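Local structure of dockerin type 1 (Clostridium thermocellum, 4DH2) at residues V51-D54 with I55-N58; V43-V46 with N47-V51; C57-L60 with K61-L64. The protein binds a cohesin module of the cell-surface protein OlpC through its calcium-loaded type I dockerin domain, one part of a longer protein that is probably a glycoside hydrolase. One frame throughout, in Å; residues are numbered along the deposited sequence.

Contact 1 (V51-D54 with I55-N58); sequences VIND and IDCN. With CA (calcium ion), chain I; SO4 (sulfate ion), chain K.
Asn53 holds CG between its backbone N and carbonyl carbon (chi1 64°), which turns the amide oxygen to the backbone N and CB of Ile55 in the first helical turn, while Asp56 has CG beside its own backbone N (chi1 -61°) and reaches back to the loop. OD1 of Asn53 accepts from the backbone N of Ile55 at 3.1 Å; the donor stands well above the carbonyl plane, and OD1 also rests 3.3 Å from CB of Ile55. The backbone N of Asn53 gives a fairly straight bond to OD2 of Asp56 (2.9 Å, 158°), on the anti lone pair of that oxygen. Asn53 and Asp56 together fit a capping box at the start of helix 54-64, here built into the end of an EF-hand-like calcium loop. Asp56 closes that loop as a bidentate ligand, OD1 and OD2 each 2.5 Å from the calcium ion, and the carbonyl O of Val51 joins them at 2.3 Å. Water 1, also on the calcium, donates to Asn53 OD1 and ties the cap to the metal site. Behind the cap, Cys57 N bonds to Asn53 O and Asn58 N to Asp54 O (2.8 Å).

Contact 2 (V43-V46 with N47-V51); sequences VGDV and NGDNV. With CA (calcium ion), chain I; SO4 (sulfate ion), chain J.
Asp45 reaches from the end of helix 40-44 into the loop of Asn47 to Val51. Its CB lies 3.6 Å from the carbonyl O of Val51, and CG, anti to the backbone N (chi1 171°), carries the carboxylate into the ring of ligands. There the two oxygens divide the work. OD1 binds the calcium ion at 2.4 Å and accepts from the backbone N of Asp49 (3.2 Å) on its syn lone pair, with a weak bond from Gly48 N besides. OD2 turns from the metal to the backbone N of Asn50 (2.7 Å), which meets it from above the carboxylate plane, and water 2 links it to OD1 of Asn50. This is the opening of an EF-hand-like calcium loop of the dockerin: Asp45, Asn47 and Asp49 each give one side-chain oxygen, Val51 gives its carbonyl, and water 1 and both carboxylate oxygens of Asp56 complete the site. The amide of Asn47 stands nearly perpendicular to the Asp45 carboxylate (87°); its OD1 holds the calcium at 2.3 Å, while ND2 donates to OD2 of Asp49 and, at 3.0 Å, to O3 of a sulfate probably left from crystallisation. OD1 of Asp49 combines its calcium bond with an Asx turn, accepting from Val51 N (3.1 Å) above the carboxylate plane.

Contact 3 (C57-L60 with K61-L64); sequences CNYL and KRYL. With SO4 (sulfate ion), chain K; SO4 (sulfate ion), chain J.
Arg62 and Asn58, one helical turn apart, converge on a single sulfate, probably from the crystallisation liquor. NE of Arg62 donates almost straight to its O3 (2.7 Å, 172°), and NH2 is equally straight to O2 at 3.1 Å, so the anion lies in the plane of the guanidinium, at its edge. ND2 of Asn58 gives a third bond, to the same O3 (3.2 Å), from over one face of the guanidinium; the two flat groups stand steeply to each other. ND2 comes within 3.1 Å of Arg62 NE, and the shared sulfate oxygen offers both donors an acceptor. Arg62 gets there by an extended chain from CG to NE, CG lying beside its own backbone N (chi1 -72°). NH1 lies 3.9 Å from CE2 of Tyr59, whose ring is tilted 74° to the guanidinium; the cation-pi attraction is long and at most weak. The hydroxyl of Tyr59 reaches a second sulfate, with O1 2.9 Å away. Beneath these side chains run the backbone bonds of the helix, Arg62 N to Asn58 O (2.9 Å) among them, and farther round Tyr63 stacks its ring on Phe71. Lys61 bends at its third torsion and forms a salt bridge with Asp79 of the cohesin chain, while the carbonyl O of Leu64 accepts from Asn50 of that chain. Helix 54-64 thus carries, on one side, the side chains that hold the two sulfates and, toward its C-terminal end, part of the cohesin-binding surface of a type I dockerin.

Contacts 1 and 2 are the two ends of one calcium loop: they share Val51, the ion and water 1, and meet again where Val46 N donates to Asp56 OD1. Their chemistry is that of oxygen ligands and backbone N-H groups, with Asp45 and Asp56 buried and Gly48, Asn50 and Val51 exposed. Contact 3 continues along helix 54-64 from Cys57 and Asn58, where regular helical bonds replace metal ligation; Cys57, Leu60 and Leu64 are buried and its other side chains partly exposed. It shares one sulfate with contact 1 and the other with contact 2, but of the three it alone touches the cohesin chain. Apolar packing joins it to contact 2, with Val46 against Tyr59 and Leu60.

Contact 1 (V51-D54 with I55-N58)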
# COMPACT_ATOMS: atom_id res chain seq x y z
N VAL B 51 26.80 -1.07 6.05
CA VAL B 51 26.55 0.34 5.73
C VAL B 51 25.04 0.56 5.91
O VAL B 51 24.26 -0.37 5.66
CB VAL B 51 26.93 0.66 4.31
CG1 VAL B 51 26.63 2.10 4.00
CG2 VAL B 51 28.43 0.36 4.08
N ILE B 52 24.64 1.74 6.37
CA ILE B 52 23.23 2.13 6.31
C ILE B 52 23.11 3.22 5.27
O ILE B 52 23.74 4.29 5.39
CB ILE B 52 22.69 2.70 7.63
CG1 ILE B 52 22.92 1.74 8.79
CG2 ILE B 52 21.18 2.97 7.49
CD1 ILE B 52 22.51 2.34 10.16
N ASN B 53 22.32 2.97 4.24
CA ASN B 53 22.14 3.97 3.20
C ASN B 53 20.90 3.67 2.36
O ASN B 53 20.06 2.90 2.78
CB ASN B 53 23.39 4.11 2.35
CG ASN B 53 23.73 2.88 1.58
OD1 ASN B 53 22.95 1.92 1.46
ND2 ASN B 53 24.95 2.87 1.03
N ASP B 54 20.80 4.30 1.19
CA ASP B 54 19.57 4.22 0.44
C ASP B 54 19.29 2.78 -0.05
O ASP B 54 18.14 2.42 -0.35
CB ASP B 54 19.54 5.30 -0.66
CG ASP B 54 19.20 6.71 -0.07
OD1 ASP B 54 18.18 6.83 0.68
OD2 ASP B 54 19.95 7.70 -0.31
N ILE B 55 20.31 1.94 -0.12
CA ILE B 55 20.07 0.54 -0.45
C ILE B 55 19.18 -0.13 0.60
O ILE B 55 18.28 -0.92 0.28
CB ILE B 55 21.38 -0.22 -0.58
CG1 ILE B 55 22.17 0.34 -1.76
CG2 ILE B 55 21.11 -1.73 -0.75
CD1 ILE B 55 23.63 -0.13 -1.81
N ASP B 56 19.43 0.18 1.86
CA ASP B 56 18.61 -0.33 2.94
C ASP B 56 17.21 0.22 2.87
O ASP B 56 16.24 -0.52 3.06
CB ASP B 56 19.23 0.04 4.28
CG ASP B 56 20.60 -0.55 4.42
OD1 ASP B 56 20.67 -1.78 4.53
OD2 ASP B 56 21.59 0.19 4.34
N CYS B 57 17.10 1.51 2.57
CA CYS B 57 15.78 2.11 2.39
C CYS B 57 15.01 1.40 1.29
O CYS B 57 13.82 1.11 1.42
CB CYS B 57 15.91 3.58 2.03
SG CYS B 57 14.50 4.54 2.58
N ASN B 58 15.69 1.13 0.18
CA ASN B 58 15.04 0.41 -0.92
C ASN B 58 14.61 -0.99 -0.54
O ASN B 58 13.56 -1.48 -0.98
CB ASN B 58 15.96 0.36 -2.13
CG ASN B 58 15.22 -0.06 -3.38
OD1 ASN B 58 14.38 0.68 -3.89
ND2 ASN B 58 15.48 -1.26 -3.85
CA CA I . 23.15 -1.78 4.23
S SO4 K . 13.44 -2.12 -7.22
O1 SO4 K . 12.48 -1.29 -7.94
O2 SO4 K . 14.79 -1.57 -7.42
O3 SO4 K . 13.12 -2.10 -5.79
O4 SO4 K . 13.37 -3.51 -7.70
O HOH W 1 23.60 -0.76 2.22

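Contact 2 (V43-V46 with N47-V51)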
# COMPACT_ATOMS: atom_id res chain seq x y z
N VAL B 43 19.71 -2.84 13.35
CA VAL B 43 18.35 -2.66 12.84
C VAL B 43 18.29 -2.02 11.46
O VAL B 43 17.35 -2.29 10.70
CB VAL B 43 17.48 -1.82 13.81
CG1 VAL B 43 17.40 -2.50 15.17
CG2 VAL B 43 18.04 -0.39 13.95
N GLY B 44 19.25 -1.16 11.14
CA GLY B 44 19.16 -0.38 9.91
C GLY B 44 19.88 -0.93 8.72
O GLY B 44 19.54 -0.58 7.59
N ASP B 45 20.93 -1.74 8.93
CA ASP B 45 21.67 -2.33 7.82
C ASP B 45 21.00 -3.66 7.50
O ASP B 45 21.38 -4.71 8.04
CB ASP B 45 23.12 -2.59 8.19
CG ASP B 45 23.86 -3.40 7.15
OD1 ASP B 45 23.49 -3.34 5.98
OD2 ASP B 45 24.82 -4.13 7.51
N VAL B 46 20.00 -3.63 6.62
CA VAL B 46 19.15 -4.80 6.42
C VAL B 46 19.72 -5.78 5.40
O VAL B 46 19.29 -6.94 5.37
CB VAL B 46 17.72 -4.43 6.01
CG1 VAL B 46 17.08 -3.54 7.04
CG2 VAL B 46 17.71 -3.76 4.65
N ASN B 47 20.65 -5.33 4.57
CA ASN B 47 21.28 -6.22 3.59
C ASN B 47 22.62 -6.75 4.10
O ASN B 47 23.23 -7.62 3.47
CB ASN B 47 21.42 -5.58 2.20
CG ASN B 47 22.41 -4.45 2.18
OD1 ASN B 47 22.59 -3.79 3.17
ND2 ASN B 47 23.02 -4.21 1.03
N GLY B 48 23.07 -6.21 5.22
CA GLY B 48 24.24 -6.73 5.91
C GLY B 48 25.57 -6.41 5.23
O GLY B 48 26.50 -7.21 5.31
N ASP B 49 25.67 -5.25 4.58
CA ASP B 49 26.94 -4.81 4.01
C ASP B 49 27.67 -3.86 4.95
O ASP B 49 28.67 -3.25 4.57
CB ASP B 49 26.74 -4.16 2.63
CG ASP B 49 25.82 -2.96 2.66
OD1 ASP B 49 25.35 -2.61 3.75
OD2 ASP B 49 25.57 -2.38 1.58
N ASN B 50 27.18 -3.78 6.18
CA ASN B 50 27.76 -2.93 7.22
C ASN B 50 27.75 -1.45 6.88
O ASN B 50 28.57 -0.66 7.37
CB ASN B 50 29.17 -3.38 7.55
CG ASN B 50 29.40 -3.46 9.03
OD1 ASN B 50 28.49 -3.80 9.79
ND2 ASN B 50 30.61 -3.13 9.46
N VAL B 51 26.80 -1.07 6.05
CA VAL B 51 26.55 0.34 5.73
C VAL B 51 25.04 0.56 5.91
O VAL B 51 24.26 -0.37 5.66
CB VAL B 51 26.93 0.66 4.31
CG1 VAL B 51 26.63 2.10 4.00
CG2 VAL B 51 28.43 0.36 4.08
CA CA I . 23.15 -1.78 4.23
S SO4 J . 22.85 -5.69 -2.23
O1 SO4 J . 21.66 -5.28 -2.98
O2 SO4 J . 23.63 -4.48 -1.97
O3 SO4 J . 22.46 -6.37 -1.00
O4 SO4 J . 23.64 -6.64 -3.02
O HOH W 2 26.04 -5.02 9.48
O HOH W 1 23.60 -0.76 2.22

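Contact 3 (C57-L60 with K61-L64)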
# COMPACT_ATOMS: atom_id res chain seq x y z
N CYS B 57 17.10 1.51 2.57
CA CYS B 57 15.78 2.11 2.39
C CYS B 57 15.01 1.40 1.29
O CYS B 57 13.82 1.11 1.42
CB CYS B 57 15.91 3.58 2.03
SG CYS B 57 14.50 4.54 2.58
N ASN B 58 15.69 1.13 0.18
CA ASN B 58 15.04 0.41 -0.92
C ASN B 58 14.61 -0.99 -0.54
O ASN B 58 13.56 -1.48 -0.98
CB ASN B 58 15.96 0.36 -2.13
CG ASN B 58 15.22 -0.06 -3.38
OD1 ASN B 58 14.38 0.68 -3.89
ND2 ASN B 58 15.48 -1.26 -3.85
N TYR B 59 15.39 -1.67 0.31
CA TYR B 59 14.99 -2.99 0.77
C TYR B 59 13.76 -2.87 1.61
O TYR B 59 12.86 -3.71 1.53
CB TYR B 59 16.08 -3.71 1.57
CG TYR B 59 16.99 -4.53 0.71
CD1 TYR B 59 18.25 -4.07 0.38
CD2 TYR B 59 16.58 -5.75 0.21
CE1 TYR B 59 19.10 -4.81 -0.43
CE2 TYR B 59 17.41 -6.50 -0.60
CZ TYR B 59 18.66 -6.04 -0.91
OH TYR B 59 19.47 -6.79 -1.72
N LEU B 60 13.68 -1.83 2.44
CA LEU B 60 12.46 -1.63 3.22
C LEU B 60 11.26 -1.43 2.30
O LEU B 60 10.18 -1.99 2.56
CB LEU B 60 12.55 -0.44 4.18
CG LEU B 60 12.91 -0.74 5.61
CD1 LEU B 60 14.35 -1.20 5.67
CD2 LEU B 60 12.71 0.50 6.46
N LYS B 61 11.43 -0.63 1.24
CA LYS B 61 10.36 -0.39 0.27
C LYS B 61 9.92 -1.72 -0.32
O LYS B 61 8.72 -2.01 -0.37
CB LYS B 61 10.83 0.57 -0.83
CG LYS B 61 9.83 0.80 -1.95
CD LYS B 61 10.40 1.60 -3.14
CE LYS B 61 10.46 3.10 -2.84
NZ LYS B 61 10.51 3.99 -4.06
N ARG B 62 10.88 -2.53 -0.77
CA ARG B 62 10.58 -3.86 -1.34
C ARG B 62 9.81 -4.76 -0.38
O ARG B 62 8.89 -5.50 -0.76
CB ARG B 62 11.87 -4.57 -1.80
CG ARG B 62 12.49 -3.97 -3.04
CD ARG B 62 13.79 -4.70 -3.38
NE ARG B 62 14.47 -4.12 -4.52
CZ ARG B 62 15.70 -4.44 -4.89
NH1 ARG B 62 16.40 -5.33 -4.19
NH2 ARG B 62 16.25 -3.86 -5.96
N TYR B 63 10.21 -4.72 0.88
CA TYR B 63 9.56 -5.50 1.91
C TYR B 63 8.12 -5.02 2.09
O TYR B 63 7.20 -5.83 2.13
CB TYR B 63 10.35 -5.36 3.21
CG TYR B 63 9.77 -6.08 4.40
CD1 TYR B 63 10.13 -7.38 4.70
CD2 TYR B 63 8.89 -5.44 5.24
CE1 TYR B 63 9.60 -8.04 5.82
CE2 TYR B 63 8.35 -6.08 6.35
CZ TYR B 63 8.71 -7.38 6.63
OH TYR B 63 8.17 -8.00 7.74
N LEU B 64 7.92 -3.71 2.12
CA LEU B 64 6.58 -3.19 2.39
C LEU B 64 5.66 -3.39 1.18
O LEU B 64 4.44 -3.40 1.33
CB LEU B 64 6.62 -1.73 2.82
CG LEU B 64 7.28 -1.48 4.17
CD1 LEU B 64 7.35 0.02 4.42
CD2 LEU B 64 6.54 -2.21 5.32
S SO4 K . 13.44 -2.12 -7.22
O1 SO4 K . 12.48 -1.29 -7.94
O2 SO4 K . 14.79 -1.57 -7.42
O3 SO4 K . 13.12 -2.10 -5.79
O4 SO4 K . 13.37 -3.51 -7.70
S SO4 J . 22.85 -5.69 -2.23
O1 SO4 J . 21.66 -5.28 -2.98
O2 SO4 J . 23.63 -4.48 -1.97
O3 SO4 J . 22.46 -6.37 -1.00
O4 SO4 J . 23.64 -6.64 -3.02